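Local coordinates for protein rRNA adenine N-6-methyltransferase (Saccharopolyspora erythraea, PDB 6NVM) that dimethylates the N6 position of a specific adenine in 23S rRNA using S-adenosyl-L-methionine, lowering ribosome affinity for macrolide, lincosamide and streptogramin B antibiotics, at residues Arg56-Ile59 against Ala60-Glu64; Glu67-Pro70 against Asp71-Val74; Leu104-Ser107 against Leu108-Lys111. All blocks are in the same frame, centred on the assembly; numbering follows the deposited sequence.

Contact 1: Arg56-Ile59 against Ala60-Glu64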
loop_
_atom_site.group_PDB
_atom_site.type_symbol
_atom_site.label_atom_id
_atom_site.label_comp_id
_atom_site.label_asym_id
_atom_site.label_seq_id
_atom_site.Cartn_x
_atom_site.Cartn_y
_atom_site.Cartn_z
ATOM N N ARG A 56 -0.296 -10.274 20.906
ATOM C CA ARG A 56 0.207 -8.985 21.368
ATOM C C ARG A 56 1.491 -8.601 20.646
ATOM O O ARG A 56 1.722 -7.417 20.366
ATOM C CB ARG A 56 0.427 -9.022 22.882
ATOM C CG ARG A 56 -0.868 -9.165 23.694
ATOM C CD ARG A 56 -0.603 -9.177 25.200
ATOM N NE ARG A 56 0.183 -8.016 25.611
ATOM C CZ ARG A 56 -0.320 -6.807 25.851
ATOM N NH1 ARG A 56 -1.627 -6.578 25.740
ATOM N NH2 ARG A 56 0.492 -5.820 26.205
ATOM N N LYS A 57 2.338 -9.583 20.329
ATOM C CA LYS A 57 3.603 -9.280 19.667
ATOM C C LYS A 57 3.370 -8.719 18.270
ATOM O O LYS A 57 4.061 -7.785 17.844
ATOM C CB LYS A 57 4.472 -10.536 19.607
ATOM C CG LYS A 57 5.806 -10.347 18.895
ATOM C CD LYS A 57 6.582 -11.656 18.821
ATOM C CE LYS A 57 7.895 -11.490 18.070
ATOM N NZ LYS A 57 8.646 -12.773 17.963
ATOM N N THR A 58 2.408 -9.274 17.542
ATOM C CA THR A 58 2.115 -8.764 16.207
ATOM C C THR A 58 1.498 -7.376 16.280
ATOM O O THR A 58 1.841 -6.493 15.485
ATOM C CB THR A 58 1.187 -9.731 15.482
ATOM O OG1 THR A 58 1.767 -11.041 15.514
ATOM C CG2 THR A 58 0.979 -9.298 14.037
ATOM N N ILE A 59 0.588 -7.164 17.229
ATOM C CA ILE A 59 -0.025 -5.849 17.391
ATOM C C ILE A 59 1.045 -4.789 17.637
ATOM O O ILE A 59 1.024 -3.710 17.032
ATOM C CB ILE A 59 -1.076 -5.906 18.520
ATOM C CG1 ILE A 59 -2.272 -6.739 18.040
ATOM C CG2 ILE A 59 -1.524 -4.502 18.942
ATOM C CD1 ILE A 59 -3.333 -6.997 19.093
ATOM N N ALA A 60 2.007 -5.085 18.512
ATOM C CA ALA A 60 3.092 -4.138 18.765
ATOM C C ALA A 60 3.924 -3.910 17.510
ATOM O O ALA A 60 4.370 -2.788 17.242
ATOM C CB ALA A 60 3.974 -4.644 19.908
ATOM N N ARG A 61 4.132 -4.966 16.721
ATOM C CA ARG A 61 4.880 -4.842 15.474
ATOM C C ARG A 61 4.183 -3.894 14.507
ATOM O O ARG A 61 4.835 -3.072 13.849
ATOM C CB ARG A 61 5.047 -6.230 14.852
ATOM C CG ARG A 61 5.868 -6.271 13.583
ATOM C CD ARG A 61 7.330 -6.043 13.880
ATOM N NE ARG A 61 8.160 -6.282 12.705
ATOM C CZ ARG A 61 9.455 -5.998 12.636
ATOM N NH1 ARG A 61 10.075 -5.453 13.676
ATOM N NH2 ARG A 61 10.129 -6.251 11.522
ATOM N N ILE A 62 2.856 -3.986 14.412
ATOM C CA ILE A 62 2.101 -3.076 13.559
ATOM C C ILE A 62 2.314 -1.634 14.002
ATOM O O ILE A 62 2.587 -0.745 13.183
ATOM C CB ILE A 62 0.609 -3.454 13.568
ATOM C CG1 ILE A 62 0.422 -4.863 13.001
ATOM C CG2 ILE A 62 -0.207 -2.434 12.782
ATOM C CD1 ILE A 62 -0.939 -5.464 13.281
ATOM N N ALA A 63 2.175 -1.375 15.304
ATOM C CA ALA A 63 2.287 -0.007 15.796
ATOM C C ALA A 63 3.672 0.568 15.521
ATOM O O ALA A 63 3.803 1.732 15.125
ATOM C CB ALA A 63 1.967 0.037 17.290
ATOM N N GLU A 64 4.720 -0.237 15.723
ATOM C CA GLU A 64 6.076 0.216 15.430
ATOM C C GLU A 64 6.302 0.401 13.930
ATOM O O GLU A 64 7.038 1.308 13.521
ATOM C CB GLU A 64 7.079 -0.781 16.016
ATOM C CG GLU A 64 7.021 -0.861 17.543
ATOM C CD GLU A 64 7.662 -2.119 18.108
ATOM O OE1 GLU A 64 7.830 -3.105 17.355
ATOM O OE2 GLU A 64 7.993 -2.120 19.314
#

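Contact 2: Glu67-Pro70 against Asp71-Val74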
loop_
_atom_site.group_PDB
_atom_site.type_symbol
_atom_site.label_atom_id
_atom_site.label_comp_id
_atom_site.label_asym_id
_atom_site.label_seq_id
_atom_site.Cartn_x
_atom_site.Cartn_y
_atom_site.Cartn_z
ATOM N N GLU A 67 5.563 3.976 11.935
ATOM C CA GLU A 67 6.473 5.118 11.973
ATOM C C GLU A 67 5.753 6.367 12.477
ATOM O O GLU A 67 5.697 7.407 11.816
ATOM C CB GLU A 67 7.100 5.343 10.595
ATOM C CG GLU A 67 7.938 4.145 10.160
ATOM C CD GLU A 67 8.651 4.341 8.839
ATOM O OE1 GLU A 67 8.080 4.982 7.929
ATOM O OE2 GLU A 67 9.794 3.833 8.718
ATOM N N LEU A 68 5.212 6.244 13.684
ATOM C CA LEU A 68 4.410 7.289 14.294
ATOM C C LEU A 68 5.282 8.230 15.119
ATOM O O LEU A 68 6.410 7.907 15.493
ATOM C CB LEU A 68 3.323 6.673 15.173
ATOM C CG LEU A 68 2.424 5.653 14.471
ATOM C CD1 LEU A 68 1.461 5.044 15.482
ATOM C CD2 LEU A 68 1.675 6.308 13.318
ATOM N N ARG A 69 4.744 9.413 15.388
ATOM C CA ARG A 69 5.437 10.410 16.190
ATOM C C ARG A 69 4.398 11.301 16.846
ATOM O O ARG A 69 3.240 11.335 16.412
ATOM C CB ARG A 69 6.409 11.247 15.343
ATOM C CG ARG A 69 5.758 11.974 14.188
ATOM C CD ARG A 69 6.760 12.846 13.452
ATOM N NE ARG A 69 6.129 13.631 12.391
ATOM C CZ ARG A 69 5.925 13.200 11.150
ATOM N NH1 ARG A 69 6.302 11.981 10.788
ATOM N NH2 ARG A 69 5.346 13.997 10.261
ATOM N N PRO A 70 4.781 12.045 17.886
ATOM C CA PRO A 70 3.771 12.738 18.709
ATOM C C PRO A 70 2.978 13.811 17.983
ATOM O O PRO A 70 1.882 14.151 18.442
ATOM C CB PRO A 70 4.603 13.348 19.846
ATOM C CG PRO A 70 5.853 12.567 19.883
ATOM C CD PRO A 70 6.127 12.148 18.469
ATOM N N ASP A 71 3.474 14.376 16.884
ATOM C CA ASP A 71 2.720 15.410 16.186
ATOM C C ASP A 71 1.969 14.875 14.968
ATOM O O ASP A 71 1.377 15.667 14.227
ATOM C CB ASP A 71 3.643 16.572 15.787
ATOM C CG ASP A 71 4.558 16.247 14.603
ATOM O OD1 ASP A 71 4.600 15.089 14.141
ATOM O OD2 ASP A 71 5.245 17.179 14.128
ATOM N N LEU A 72 1.948 13.554 14.764
ATOM C CA LEU A 72 1.332 12.959 13.579
ATOM C C LEU A 72 0.011 12.285 13.929
ATOM O O LEU A 72 0.008 11.346 14.739
ATOM C CB LEU A 72 2.286 11.946 12.952
ATOM C CG LEU A 72 1.858 11.332 11.620
ATOM C CD1 LEU A 72 1.916 12.371 10.523
ATOM C CD2 LEU A 72 2.738 10.140 11.288
ATOM N N PRO A 73 -1.115 12.675 13.332
ATOM C CA PRO A 73 -2.370 11.965 13.592
ATOM C C PRO A 73 -2.484 10.687 12.768
ATOM O O PRO A 73 -1.864 10.531 11.716
ATOM C CB PRO A 73 -3.434 12.988 13.180
ATOM C CG PRO A 73 -2.784 13.751 12.069
ATOM C CD PRO A 73 -1.314 13.824 12.429
ATOM N N VAL A 74 -3.296 9.762 13.278
ATOM C CA VAL A 74 -3.506 8.456 12.665
ATOM C C VAL A 74 -4.990 8.274 12.390
ATOM O O VAL A 74 -5.833 8.627 13.223
ATOM C CB VAL A 74 -2.990 7.318 13.575
ATOM C CG1 VAL A 74 -3.311 5.944 12.970
ATOM C CG2 VAL A 74 -1.500 7.468 13.815
#

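Contact 3: Leu104-Ser107 against Leu108-Lys111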
loop_
_atom_site.group_PDB
_atom_site.type_symbol
_atom_site.label_atom_id
_atom_site.label_comp_id
_atom_site.label_asym_id
_atom_site.label_seq_id
_atom_site.Cartn_x
_atom_site.Cartn_y
_atom_site.Cartn_z
ATOM N N LEU A 104 -21.160 -1.684 17.776
ATOM C CA LEU A 104 -19.735 -1.858 18.022
ATOM C C LEU A 104 -19.036 -0.524 18.217
ATOM O O LEU A 104 -18.096 -0.435 19.013
ATOM C CB LEU A 104 -19.093 -2.628 16.867
ATOM C CG LEU A 104 -19.621 -4.057 16.672
ATOM C CD1 LEU A 104 -18.945 -4.723 15.473
ATOM C CD2 LEU A 104 -19.420 -4.895 17.939
ATOM N N ALA A 105 -19.474 0.518 17.503
ATOM C CA ALA A 105 -18.851 1.827 17.661
ATOM C C ALA A 105 -19.034 2.342 19.080
ATOM O O ALA A 105 -18.089 2.840 19.698
ATOM C CB ALA A 105 -19.429 2.820 16.651
ATOM N N LYS A 106 -20.253 2.222 19.614
ATOM C CA LYS A 106 -20.529 2.698 20.967
ATOM C C LYS A 106 -19.714 1.936 22.008
ATOM O O LYS A 106 -19.141 2.541 22.921
ATOM C CB LYS A 106 -22.025 2.579 21.269
ATOM C CG LYS A 106 -22.881 3.618 20.557
ATOM C CD LYS A 106 -24.339 3.534 20.988
ATOM C CE LYS A 106 -25.129 2.564 20.124
ATOM N NZ LYS A 106 -25.370 3.102 18.753
ATOM N N SER A 107 -19.643 0.608 21.893
ATOM C CA SER A 107 -18.895 -0.149 22.894
ATOM C C SER A 107 -17.402 0.134 22.784
ATOM O O SER A 107 -16.705 0.232 23.803
ATOM C CB SER A 107 -19.179 -1.644 22.757
ATOM O OG SER A 107 -18.536 -2.188 21.624
ATOM N N LEU A 108 -16.893 0.278 21.556
ATOM C CA LEU A 108 -15.489 0.632 21.380
ATOM C C LEU A 108 -15.199 1.998 21.985
ATOM O O LEU A 108 -14.197 2.180 22.689
ATOM C CB LEU A 108 -15.135 0.617 19.890
ATOM C CG LEU A 108 -13.678 0.904 19.533
ATOM C CD1 LEU A 108 -12.788 -0.222 20.025
ATOM C CD2 LEU A 108 -13.522 1.093 18.022
ATOM N N ARG A 109 -16.071 2.969 21.724
ATOM C CA ARG A 109 -15.892 4.306 22.279
ATOM C C ARG A 109 -15.789 4.257 23.801
ATOM O O ARG A 109 -14.898 4.881 24.391
ATOM C CB ARG A 109 -17.051 5.196 21.825
ATOM C CG ARG A 109 -16.942 6.654 22.223
ATOM C CD ARG A 109 -18.068 7.485 21.594
ATOM N NE ARG A 109 -17.967 7.533 20.128
ATOM C CZ ARG A 109 -18.956 7.271 19.278
ATOM N NH1 ARG A 109 -20.167 6.949 19.716
ATOM N NH2 ARG A 109 -18.739 7.347 17.968
ATOM N N GLU A 110 -16.661 3.485 24.453
ATOM C CA GLU A 110 -16.604 3.375 25.910
ATOM C C GLU A 110 -15.356 2.623 26.360
ATOM O O GLU A 110 -14.707 3.015 27.338
ATOM C CB GLU A 110 -17.864 2.682 26.435
ATOM C CG GLU A 110 -17.950 2.589 27.959
ATOM C CD GLU A 110 -17.965 3.953 28.640
ATOM O OE1 GLU A 110 -18.434 4.931 28.014
ATOM O OE2 GLU A 110 -17.500 4.045 29.800
ATOM N N LYS A 111 -15.008 1.534 25.667
ATOM C CA LYS A 111 -13.815 0.771 26.031
ATOM C C LYS A 111 -12.565 1.643 26.019
ATOM O O LYS A 111 -11.666 1.462 26.849
ATOM C CB LYS A 111 -13.630 -0.410 25.078
ATOM C CG LYS A 111 -14.435 -1.640 25.438
ATOM C CD LYS A 111 -14.395 -2.692 24.334
ATOM C CE LYS A 111 -12.977 -3.156 24.047
ATOM N NZ LYS A 111 -12.936 -4.294 23.085
#

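Contact 1: Arg56-Ile59 against Ala60-Glu64
The flat groups that meet between Arg56-Ile59 and Ala60-Glu64 are peptide units: the N-H of Ile62 is hydrogen-bonded to the oxygen of Thr58, and that of Ala60 to the oxygen of Arg56, Ala60 N being tilted 24° from the carbonyl plane of Arg56. Two more i to i+4 bonds, from Arg61 N to Lys57 O at 3.0 Å and from Ala63 N to Ile59 O at 3.1 Å, complete the run and make the nine residues one regular alpha helix. Side-chain carbons of the later turn settle against the same oxygens. Ile62 places CG1 beside its own backbone N (chi1 -62°), on the side of the preceding turn, and CG1 comes within 3.3 Å of Thr58 O. Beyond it, Ile62 CD1 lies alongside Thr58 CG2 at 4.4 Å, a loose methyl contact on the buried flank. CB of Arg61 touches Thr58 O from another side at 3.3 Å, but the rest of this chain bends at chi2 (72°) and carries its guanidinium away from the earlier turn, toward a long, weak ion pair with Glu198. The hydroxyl OG1 of Thr58 is hydrogen-bonded to Asp55 OD2, just ahead of the helix. In the Rossmann-like methyltransferase fold this helix precedes strand 73-77. Thr58 and Ile62 rest on Ile215 of strand 213-220 and, with Ile59, on Leu53 of strand 52-53, a predicted S-adenosyl-L-methionine-binding residue; Ile59 and Ala60 pack on Glu87 of helix 83-89, where Ile59 and Arg56 also touch Leu83.

Contact 2: Glu67-Pro70 against Asp71-Val74
Between Glu67-Pro70 and Asp71-Val74 the chain reverses through a type I beta turn from Arg69 to Leu72, closed by Leu72 N to Arg69 O at 3.1 Å, and the two runs head 125° apart. Arg69 places CG between the backbone N and the carbonyl carbon (chi1 58°), as Asp71 does, which brings their ends together. Asp71 OD1 reaches the guanidinium edge and forms a salt bridge with Arg69 NE at 2.7 Å; the hydrogen bond in it is weak and bent. The guanidinium and carboxylate planes are turned 66° apart. Leu72 lies over one guanidinium face, with CB 4.2 Å above the plane and CD1 3.8 Å from Arg69 NH2, and Glu160 takes NH2 in a second salt bridge. The turn feeds strand 73-77, a central parallel strand of the Rossmann-like sheet, flanked by strands 94-98 and 135-140. Glu67, whose positive phi follows the end of helix 56-65, pairs through OE1 with Arg219 in one of its two conformers. On the inner side Leu68 meets Val74 at about a right angle; its CD2 presses on Val74 CG2 at 3.4 Å, tighter than usual van der Waals contact, while Leu68, Leu72 and Val74 all pack against strand 135-140.

Contact 3: Leu104-Ser107 against Leu108-Lys111
Leu104-Ser107 and Leu108-Lys111 are successive turns of one alpha helix, joined by four i to i+4 bonds that run from Leu108 N to Leu104 O at 2.9 Å through to Lys111 N to Ser107 O at 2.8 Å. CB of Leu108 sits 3.3 Å from Leu104 O, and its branched end leads away from the earlier turn. Arg109 likewise sets CB 3.3 Å from Ala105 O; with CG anti to the backbone N (chi1 -175°) and a bend at chi3, the chain runs back beside Lys106, whose CG lies 4.4 Å from Arg109 NH1 in an oblique approach. The two charged ends diverge: Lys106 NZ makes a weak hydrogen bond to Pro102 O, whereas Arg109 NH2 donates to Val120 O and so ties the helix to the strand that follows it in the beta-alpha-beta unit of strand 94-98, helix 102-111 and strand 118-121, part of the Rossmann-like fold. Near the start of the helix, Asp101 OD1 accepts a hydrogen bond from Leu104 N, and Leu104 and Ala105 pack on Glu99, predicted to bind S-adenosyl-L-methionine. On another flank, in one of the two conformers of Lys111, its aliphatic start lies against the oxygen of Ser107, CG being 3.4 Å from Ser107 O, and its NZ forms a salt bridge with Glu81.

Contacts 1 and 2 follow one another along the chain and touch, Ala63 O lying 4.1 Å from Leu68 CD1; together they carry the chain from helix 56-65 into strand 73-77. Contact 3 belongs to the next-but-one helix, its centre about 22 Å from that of contact 1. Each is partly buried, but contact 3 lies farther from the chain centre and has more exposed residues. Contacts 1 and 3 share helical backbone bonding, the former with an isoleucine-rich inner flank, the latter with long polar chains, some of which reach partners elsewhere in the fold. Contact 2 differs: a single turn bond, an ion pair at the surface and leucine-valine packing toward the sheet.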